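Long-range contacts in esterase (Staphylococcus aureus subsp. aureus USA300_TCH1516, PDB 3D7R), which is a putative esterase of the alpha/beta hydrolase fold that probably hydrolyses ester bonds: residues Arg88-His93 with Leu127-Leu132; Asn71-Leu76 with Leu118-Thr123; Gly251-Leu256 with Gln278-His283. One frame throughout, in Å; residues are numbered along the deposited sequence.

Interaction 1 (Arg88-His93 with Leu127-Leu132)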
# COMPACT_ATOMS: atom_id res chain seq x y z
N ARG A 88 4.40 -14.67 6.27
CA ARG A 88 3.89 -14.15 7.54
C ARG A 88 5.05 -13.86 8.47
O ARG A 88 5.98 -14.67 8.56
CB ARG A 88 2.93 -15.15 8.17
CG ARG A 88 1.68 -15.41 7.32
CD ARG A 88 0.54 -15.88 8.20
NE ARG A 88 -0.56 -16.48 7.44
CZ ARG A 88 -1.70 -16.86 7.98
NH1 ARG A 88 -1.91 -16.68 9.28
NH2 ARG A 88 -2.65 -17.42 7.23
N PHE A 89 5.00 -12.71 9.12
CA PHE A 89 5.98 -12.34 10.12
C PHE A 89 5.27 -12.33 11.46
O PHE A 89 4.18 -11.75 11.60
CB PHE A 89 6.50 -10.91 9.91
CG PHE A 89 7.09 -10.63 8.54
CD1 PHE A 89 8.45 -10.42 8.40
CD2 PHE A 89 6.26 -10.53 7.42
CE1 PHE A 89 9.01 -10.15 7.14
CE2 PHE A 89 6.78 -10.25 6.17
CZ PHE A 89 8.17 -10.05 6.03
N ASN A 90 5.89 -12.94 12.47
CA ASN A 90 5.40 -12.77 13.82
C ASN A 90 6.56 -12.73 14.81
O ASN A 90 7.67 -13.20 14.52
CB ASN A 90 4.30 -13.80 14.19
CG ASN A 90 4.70 -15.23 13.90
OD1 ASN A 90 5.71 -15.73 14.40
ND2 ASN A 90 3.88 -15.91 13.10
N PHE A 91 6.30 -12.15 15.97
CA PHE A 91 7.34 -11.94 16.98
C PHE A 91 6.80 -12.40 18.34
O PHE A 91 5.63 -12.16 18.67
CB PHE A 91 7.73 -10.46 17.00
CG PHE A 91 8.91 -10.14 17.91
CD1 PHE A 91 10.15 -10.70 17.69
CD2 PHE A 91 8.75 -9.25 18.97
CE1 PHE A 91 11.24 -10.39 18.53
CE2 PHE A 91 9.83 -8.94 19.83
CZ PHE A 91 11.07 -9.51 19.60
N ARG A 92 7.65 -13.09 19.10
CA ARG A 92 7.26 -13.60 20.43
C ARG A 92 5.95 -14.40 20.43
O ARG A 92 5.17 -14.33 21.39
CB ARG A 92 7.24 -12.45 21.46
CG ARG A 92 8.66 -11.99 21.82
CD ARG A 92 8.70 -10.72 22.66
NE ARG A 92 10.10 -10.33 22.89
CZ ARG A 92 10.47 -9.17 23.43
NH1 ARG A 92 9.56 -8.28 23.80
NH2 ARG A 92 11.76 -8.91 23.60
N HIS A 93 5.73 -15.16 19.35
CA HIS A 93 4.53 -16.01 19.22
C HIS A 93 3.20 -15.22 19.22
O HIS A 93 2.13 -15.77 19.53
CB HIS A 93 4.52 -17.06 20.33
CG HIS A 93 5.43 -18.22 20.08
ND1 HIS A 93 5.29 -19.07 19.01
CD2 HIS A 93 6.49 -18.70 20.79
CE1 HIS A 93 6.22 -20.01 19.05
NE2 HIS A 93 6.96 -19.80 20.12
N LEU A 127 3.25 -6.12 17.53
CA LEU A 127 2.98 -7.50 17.94
C LEU A 127 1.70 -8.07 17.33
O LEU A 127 1.04 -8.91 17.95
CB LEU A 127 2.99 -7.64 19.47
CG LEU A 127 4.30 -7.21 20.12
CD1 LEU A 127 4.22 -7.39 21.63
CD2 LEU A 127 5.47 -8.00 19.52
N TYR A 128 1.36 -7.61 16.13
CA TYR A 128 0.44 -8.31 15.24
C TYR A 128 1.27 -9.22 14.32
O TYR A 128 2.44 -8.95 14.08
CB TYR A 128 -0.31 -7.31 14.36
CG TYR A 128 -1.42 -6.53 15.04
CD1 TYR A 128 -1.23 -5.92 16.28
CD2 TYR A 128 -2.66 -6.39 14.42
CE1 TYR A 128 -2.26 -5.19 16.89
CE2 TYR A 128 -3.70 -5.67 15.02
CZ TYR A 128 -3.49 -5.08 16.25
OH TYR A 128 -4.51 -4.37 16.84
N GLU A 129 0.65 -10.28 13.81
CA GLU A 129 1.25 -11.05 12.74
C GLU A 129 1.02 -10.31 11.42
O GLU A 129 -0.13 -10.06 11.03
CB GLU A 129 0.64 -12.44 12.66
CG GLU A 129 1.15 -13.25 11.49
CD GLU A 129 0.71 -14.69 11.57
OE1 GLU A 129 -0.45 -14.97 11.18
OE2 GLU A 129 1.53 -15.52 12.01
N VAL A 130 2.11 -9.97 10.73
CA VAL A 130 2.00 -9.23 9.47
C VAL A 130 1.98 -10.22 8.31
O VAL A 130 2.86 -11.09 8.21
CB VAL A 130 3.14 -8.22 9.30
CG1 VAL A 130 3.12 -7.57 7.88
CG2 VAL A 130 3.06 -7.16 10.39
N VAL A 131 0.97 -10.09 7.46
CA VAL A 131 0.76 -11.04 6.36
C VAL A 131 1.00 -10.33 5.02
O VAL A 131 0.32 -9.33 4.69
CB VAL A 131 -0.65 -11.68 6.40
CG1 VAL A 131 -0.83 -12.70 5.27
CG2 VAL A 131 -0.90 -12.36 7.78
N LEU A 132 1.97 -10.84 4.28
CA LEU A 132 2.44 -10.25 3.03
C LEU A 132 2.14 -11.17 1.84
O LEU A 132 2.95 -12.03 1.50
CB LEU A 132 3.96 -9.97 3.11
CG LEU A 132 4.70 -9.41 1.88
CD1 LEU A 132 4.12 -8.06 1.46
CD2 LEU A 132 6.22 -9.34 2.11
O HOH W 1 3.82 -10.79 15.96

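Interaction 2 (Asn71-Leu76 with Leu118-Thr123)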
# COMPACT_ATOMS: atom_id res chain seq x y z
N ASN A 71 18.82 -9.39 7.86
CA ASN A 71 18.46 -10.12 9.07
C ASN A 71 17.02 -9.75 9.42
O ASN A 71 16.74 -8.61 9.80
CB ASN A 71 19.42 -9.79 10.21
CG ASN A 71 19.04 -10.44 11.54
OD1 ASN A 71 18.69 -11.61 11.58
ND2 ASN A 71 19.11 -9.67 12.62
N VAL A 72 16.10 -10.69 9.25
CA VAL A 72 14.71 -10.50 9.65
C VAL A 72 14.58 -10.93 11.12
O VAL A 72 14.88 -12.07 11.46
CB VAL A 72 13.73 -11.28 8.73
CG1 VAL A 72 12.25 -11.26 9.28
CG2 VAL A 72 13.81 -10.76 7.29
N LYS A 73 14.18 -10.00 11.98
CA LYS A 73 14.18 -10.27 13.40
C LYS A 73 12.95 -11.06 13.80
O LYS A 73 13.01 -11.89 14.70
CB LYS A 73 14.27 -8.97 14.21
CG LYS A 73 15.62 -8.30 14.17
CD LYS A 73 15.54 -6.97 14.94
CE LYS A 73 16.87 -6.23 14.94
NZ LYS A 73 16.68 -4.77 15.27
N ALA A 74 11.82 -10.79 13.13
CA ALA A 74 10.61 -11.55 13.41
C ALA A 74 10.80 -12.97 12.89
O ALA A 74 11.67 -13.21 12.05
CB ALA A 74 9.35 -10.88 12.77
N ASN A 75 10.03 -13.91 13.42
CA ASN A 75 9.95 -15.24 12.83
C ASN A 75 9.16 -15.18 11.53
O ASN A 75 8.13 -14.48 11.45
CB ASN A 75 9.34 -16.24 13.81
CG ASN A 75 10.12 -16.31 15.09
OD1 ASN A 75 9.64 -15.89 16.15
ND2 ASN A 75 11.37 -16.80 15.01
N LEU A 76 9.64 -15.90 10.52
CA LEU A 76 9.06 -15.82 9.17
C LEU A 76 8.43 -17.13 8.72
O LEU A 76 9.05 -18.20 8.82
CB LEU A 76 10.15 -15.39 8.17
CG LEU A 76 9.79 -15.09 6.70
CD1 LEU A 76 8.92 -13.85 6.59
CD2 LEU A 76 11.06 -14.90 5.90
N LEU A 118 10.67 -2.76 6.69
CA LEU A 118 9.55 -2.04 7.29
C LEU A 118 8.58 -3.00 7.99
O LEU A 118 8.14 -2.74 9.10
CB LEU A 118 8.80 -1.22 6.23
CG LEU A 118 7.48 -0.53 6.64
CD1 LEU A 118 7.68 0.44 7.85
CD2 LEU A 118 6.83 0.22 5.46
N LEU A 119 8.21 -4.08 7.30
CA LEU A 119 7.27 -5.06 7.84
C LEU A 119 7.81 -5.75 9.10
O LEU A 119 7.08 -5.97 10.07
CB LEU A 119 6.88 -6.06 6.75
CG LEU A 119 5.65 -5.62 5.92
CD1 LEU A 119 5.80 -4.23 5.30
CD2 LEU A 119 5.37 -6.64 4.84
N ASP A 120 9.09 -6.08 9.07
CA ASP A 120 9.76 -6.61 10.25
C ASP A 120 9.59 -5.66 11.44
O ASP A 120 9.13 -6.09 12.51
CB ASP A 120 11.24 -6.87 9.95
CG ASP A 120 11.91 -7.71 11.02
OD1 ASP A 120 11.30 -8.68 11.49
OD2 ASP A 120 13.05 -7.39 11.38
N LYS A 121 9.92 -4.38 11.25
CA LYS A 121 9.76 -3.37 12.29
C LYS A 121 8.33 -3.24 12.80
O LYS A 121 8.12 -3.13 14.01
CB LYS A 121 10.24 -1.98 11.84
CG LYS A 121 11.72 -1.92 11.41
CD LYS A 121 12.42 -0.71 12.01
CE LYS A 121 13.77 -0.47 11.35
NZ LYS A 121 14.75 -1.58 11.47
N ILE A 122 7.36 -3.22 11.89
CA ILE A 122 5.95 -3.10 12.29
C ILE A 122 5.53 -4.31 13.12
O ILE A 122 4.78 -4.18 14.12
CB ILE A 122 5.01 -2.94 11.05
CG1 ILE A 122 5.19 -1.56 10.40
CG2 ILE A 122 3.53 -3.12 11.45
CD1 ILE A 122 4.64 -1.49 8.98
N THR A 123 5.97 -5.50 12.70
CA THR A 123 5.69 -6.73 13.45
C THR A 123 6.19 -6.58 14.89
O THR A 123 5.46 -6.83 15.84
CB THR A 123 6.38 -7.97 12.81
OG1 THR A 123 5.97 -8.09 11.44
CG2 THR A 123 6.02 -9.28 13.59

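Interaction 3 (Gly251-Leu256 with Gln278-His283)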
# COMPACT_ATOMS: atom_id res chain seq x y z
N GLY A 251 -14.46 6.16 -4.41
CA GLY A 251 -15.23 5.01 -3.89
C GLY A 251 -16.09 5.30 -2.67
O GLY A 251 -16.21 6.46 -2.25
N THR A 252 -16.70 4.26 -2.11
CA THR A 252 -17.58 4.39 -0.95
C THR A 252 -16.81 4.89 0.28
O THR A 252 -15.71 4.42 0.58
CB THR A 252 -18.31 3.06 -0.66
OG1 THR A 252 -19.03 2.65 -1.83
CG2 THR A 252 -19.32 3.20 0.47
N ILE A 253 -17.42 5.85 0.98
CA ILE A 253 -16.83 6.48 2.17
C ILE A 253 -17.66 6.11 3.41
O ILE A 253 -17.12 5.69 4.44
CB ILE A 253 -16.81 8.05 2.00
CG1 ILE A 253 -15.83 8.48 0.89
CG2 ILE A 253 -16.51 8.77 3.30
CD1 ILE A 253 -14.44 7.91 1.03
N GLU A 254 -18.98 6.30 3.29
CA GLU A 254 -19.93 6.01 4.37
C GLU A 254 -19.90 4.53 4.77
O GLU A 254 -20.13 3.66 3.93
CB GLU A 254 -21.34 6.44 3.97
CG GLU A 254 -21.42 7.92 3.59
CD GLU A 254 -22.84 8.40 3.26
OE1 GLU A 254 -23.76 7.57 3.23
OE2 GLU A 254 -23.05 9.61 3.04
N GLY A 255 -19.61 4.28 6.05
CA GLY A 255 -19.54 2.93 6.60
C GLY A 255 -18.13 2.33 6.74
O GLY A 255 -17.97 1.23 7.24
N LEU A 256 -17.11 3.06 6.30
CA LEU A 256 -15.73 2.59 6.42
C LEU A 256 -15.34 2.39 7.89
O LEU A 256 -15.87 3.08 8.78
CB LEU A 256 -14.75 3.56 5.73
CG LEU A 256 -14.67 3.50 4.20
CD1 LEU A 256 -13.80 4.61 3.65
CD2 LEU A 256 -14.12 2.13 3.76
N GLN A 278 -10.83 15.56 3.78
CA GLN A 278 -12.01 16.44 3.79
C GLN A 278 -13.31 15.66 3.54
O GLN A 278 -14.33 15.88 4.21
CB GLN A 278 -11.86 17.57 2.76
CG GLN A 278 -10.92 18.73 3.22
CD GLN A 278 -11.46 19.45 4.45
OE1 GLN A 278 -12.63 19.80 4.50
NE2 GLN A 278 -10.61 19.68 5.44
N MSE A 279 -13.27 14.73 2.58
CA MSE A 279 -14.44 13.89 2.30
C MSE A 279 -14.82 12.98 3.49
O MSE A 279 -15.99 12.84 3.81
CB MSE A 279 -14.21 13.05 1.03
CG MSE A 279 -14.04 13.86 -0.23
SE MSE A 279 -13.34 12.68 -1.66
CE MSE A 279 -14.83 11.45 -1.76
N MSE A 280 -13.83 12.37 4.12
CA MSE A 280 -14.06 11.55 5.34
C MSE A 280 -14.71 12.37 6.46
O MSE A 280 -15.69 11.94 7.10
CB MSE A 280 -12.73 10.97 5.82
CG MSE A 280 -12.12 9.97 4.84
SE MSE A 280 -13.09 8.25 4.90
CE MSE A 280 -12.42 7.64 6.60
N LEU A 281 -14.17 13.57 6.69
CA LEU A 281 -14.67 14.48 7.71
C LEU A 281 -16.12 14.87 7.43
O LEU A 281 -16.98 14.78 8.32
CB LEU A 281 -13.76 15.72 7.77
CG LEU A 281 -12.37 15.42 8.37
CD1 LEU A 281 -11.47 16.65 8.19
CD2 LEU A 281 -12.47 15.01 9.84
N GLN A 282 -16.39 15.28 6.19
CA GLN A 282 -17.74 15.64 5.75
C GLN A 282 -18.76 14.53 5.96
O GLN A 282 -19.91 14.79 6.29
CB GLN A 282 -17.73 16.02 4.28
CG GLN A 282 -19.07 16.54 3.74
CD GLN A 282 -18.98 16.90 2.29
OE1 GLN A 282 -18.56 16.09 1.47
NE2 GLN A 282 -19.35 18.14 1.95
N HIS A 283 -18.32 13.29 5.76
CA HIS A 283 -19.20 12.14 5.95
C HIS A 283 -19.15 11.56 7.35
O HIS A 283 -19.65 10.47 7.58
CB HIS A 283 -18.95 11.08 4.88
CG HIS A 283 -19.43 11.49 3.53
ND1 HIS A 283 -20.72 11.25 3.10
CD2 HIS A 283 -18.83 12.19 2.54
CE1 HIS A 283 -20.88 11.76 1.89
NE2 HIS A 283 -19.75 12.34 1.53

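Interaction 1 (Arg88-His93 with Leu127-Leu132)
Glu129 reaches across to Arg88 and Asn90 and offers one carboxylate oxygen to each. Its CG lies anti to the backbone N (chi1 176°) and the chain stays extended beyond, which carries the carboxylate over the sheet face to both side chains. Arg88 NH1 meets Glu129 OE1 at 2.9 Å in a salt bridge; the oxygen lies near the guanidinium plane, whereas NH1 meets it on the syn side but well out of the carboxylate plane; the two flat groups stand 84° apart. Asn90 ND2 takes the anti lone pair of Glu129 OE2 at 2.6 Å, with amide and carboxylate only 30° from coplanar; ND2 also bonds to Glu77 of strand 75-81. Both oxygens are thereby engaged, which should favour the charged form of Glu129, the more so as Lys98 also bridges to OE1. Arg88 is held at its other terminal nitrogen, NH2, by Glu160, whereas its buried NE has no partner in the model. The arginine chain runs beside Val131, pointing the same way, with Arg88 CD 3.8 Å from Val131 CG2.

In the backbone, the antiparallel strands are joined through the hydrogen-bonded pair Phe89 and Val130, with Phe89 N to Val130 O at 2.8 Å and Val130 N to Phe89 O at 2.9 Å. The Phe89 ring turns its edge to Val130 O and brings CE2 to 4.2 Å from Leu132 CB. Farther along the strands part: a water accepts from Phe91 N and donates weakly to Tyr128 O, and the Phe91 ring edge meets Leu127, CD2 to CD2 3.6 Å.

Helix 143-161 packs on the face bearing Arg88 and Val131, helix 113-126 on that of Phe89 and Val130, while strands 75-81 and 98-102 flank the pair within the sheet.

Interaction 2 (Asn71-Leu76 with Leu118-Thr123)
Asp120 OD1 accepts the shortest bond of this contact, 2.7 Å from Ala74 N, through its syn lone pair. The second oxygen serves the preceding peptide: Lys73 N donates to Asp120 OD2 at 2.9 Å, nearly straight with 166° at the hydrogen, although it approaches this oxygen from a position 32° out of the carboxylate plane. One carboxylate thus grips two consecutive backbone N-H groups and fixes the bend in the chain just ahead of strand 75-81. Asp120 can reach them because its CG swings anti to the helix backbone N (chi1 -167°), and the short side chain leaves the helix directly toward the bend.

The same carboxylate is packed by aliphatic groups. Ala74 CB sits close, 3.2 Å from Asp120 OD1, and Val72 CG1 touches that oxygen from another residue of the bend at 3.5 Å. Lys73 crosses Asp120 at about a right angle; its CB rests against OD2, but the extended chain takes NZ away to 5.9 Å from Asp120 OD2, so any charge attraction acts at a distance. The two peptide donors would still be expected to favour an ionised aspartate.

One helical turn on, Thr123 presents its methyl group to the bend, CG2 lying 3.8 Å from Ala74 CB. Its hydroxyl is turned back to Leu119 O, which also receives Thr123 N; the two donors come from opposite faces of the carbonyl plane. This bond fixes the rotation of Thr123 and keeps CG2 on the side of Ala74.

Helix 113-126, tied here to the start of the edge strand 75-81, connects strands 98-102 and 129-133 within a sheet of order 1-2-4-3-5-6-7-8, the topology of the alpha/beta hydrolase fold.

Interaction 3 (Gly251-Leu256 with Gln278-His283)
Ile253 points into the helix end and is met by three side chains from different directions. His283 and Met279 each cross it at about a right angle, whereas Met280 runs obliquely to it; both methionines are selenomethionine. The CG2 branch does most of the touching, standing 3.7 Å from His283 CB and 3.8 Å from Met280 SE. Ile253 CG1 lies 4.1 Å from Met279 CE, while the CD1 beyond it also nears the selenium of Met280. Met280 folds twice, at chi2 and at chi3, bringing its selenium into contact with both Ile253 and Leu256. Leu256 crosses Met280 at about a right angle, with its CD1 3.9 Å from Met280 SE.

The loop 251-256 leads into strand 259-264, and helix 270-282 then connects that strand to its parallel neighbour 287-292, so the contact sets the end of a beta-alpha-beta crossover helix against the loop that opens the unit. A type II turn from Ile253 to Leu256 shapes the loop, with Gly255 at the position whose positive phi suits glycine.

Toward the solvent side, the extended side chain of Glu254 leaves the turn and reaches His283. His283 ND1 donates to Glu254 OE2 at 2.8 Å, using the anti lone pair of an oxygen that lies close to the ring plane; ring and carboxylate are twisted 54° apart, and the bond is bent to 133° at the hydrogen. Such a histidine-carboxylate pair ties the first non-helical residue after the helix to the turn. Farther in, Leu256 also packs on helix 173-187, and Gln285 accepts a bond from Gly255 N.

In the fold
Interactions 1 and 2 form one continuous patch, their centres about 8 Å apart. The join runs through the sheet, where Asn75 N and Asn90 O lie 2.7 Å apart in a probable hydrogen bond, and through Thr123, whose OG1 packs 3.3 Å from Phe89 CB. Their segments alternate along the chain, and the two contacts join helix 113-126 and strand 129-133 to the first two strands. A sodium ion lies about 3 Å from the side chain of Arg88 in interaction 1. Interaction 3 belongs to the other end of the sheet and touches neither, about 30 and 33 Å from interactions 1 and 2 between centres, with nearest atoms about 16 and 19 Å apart.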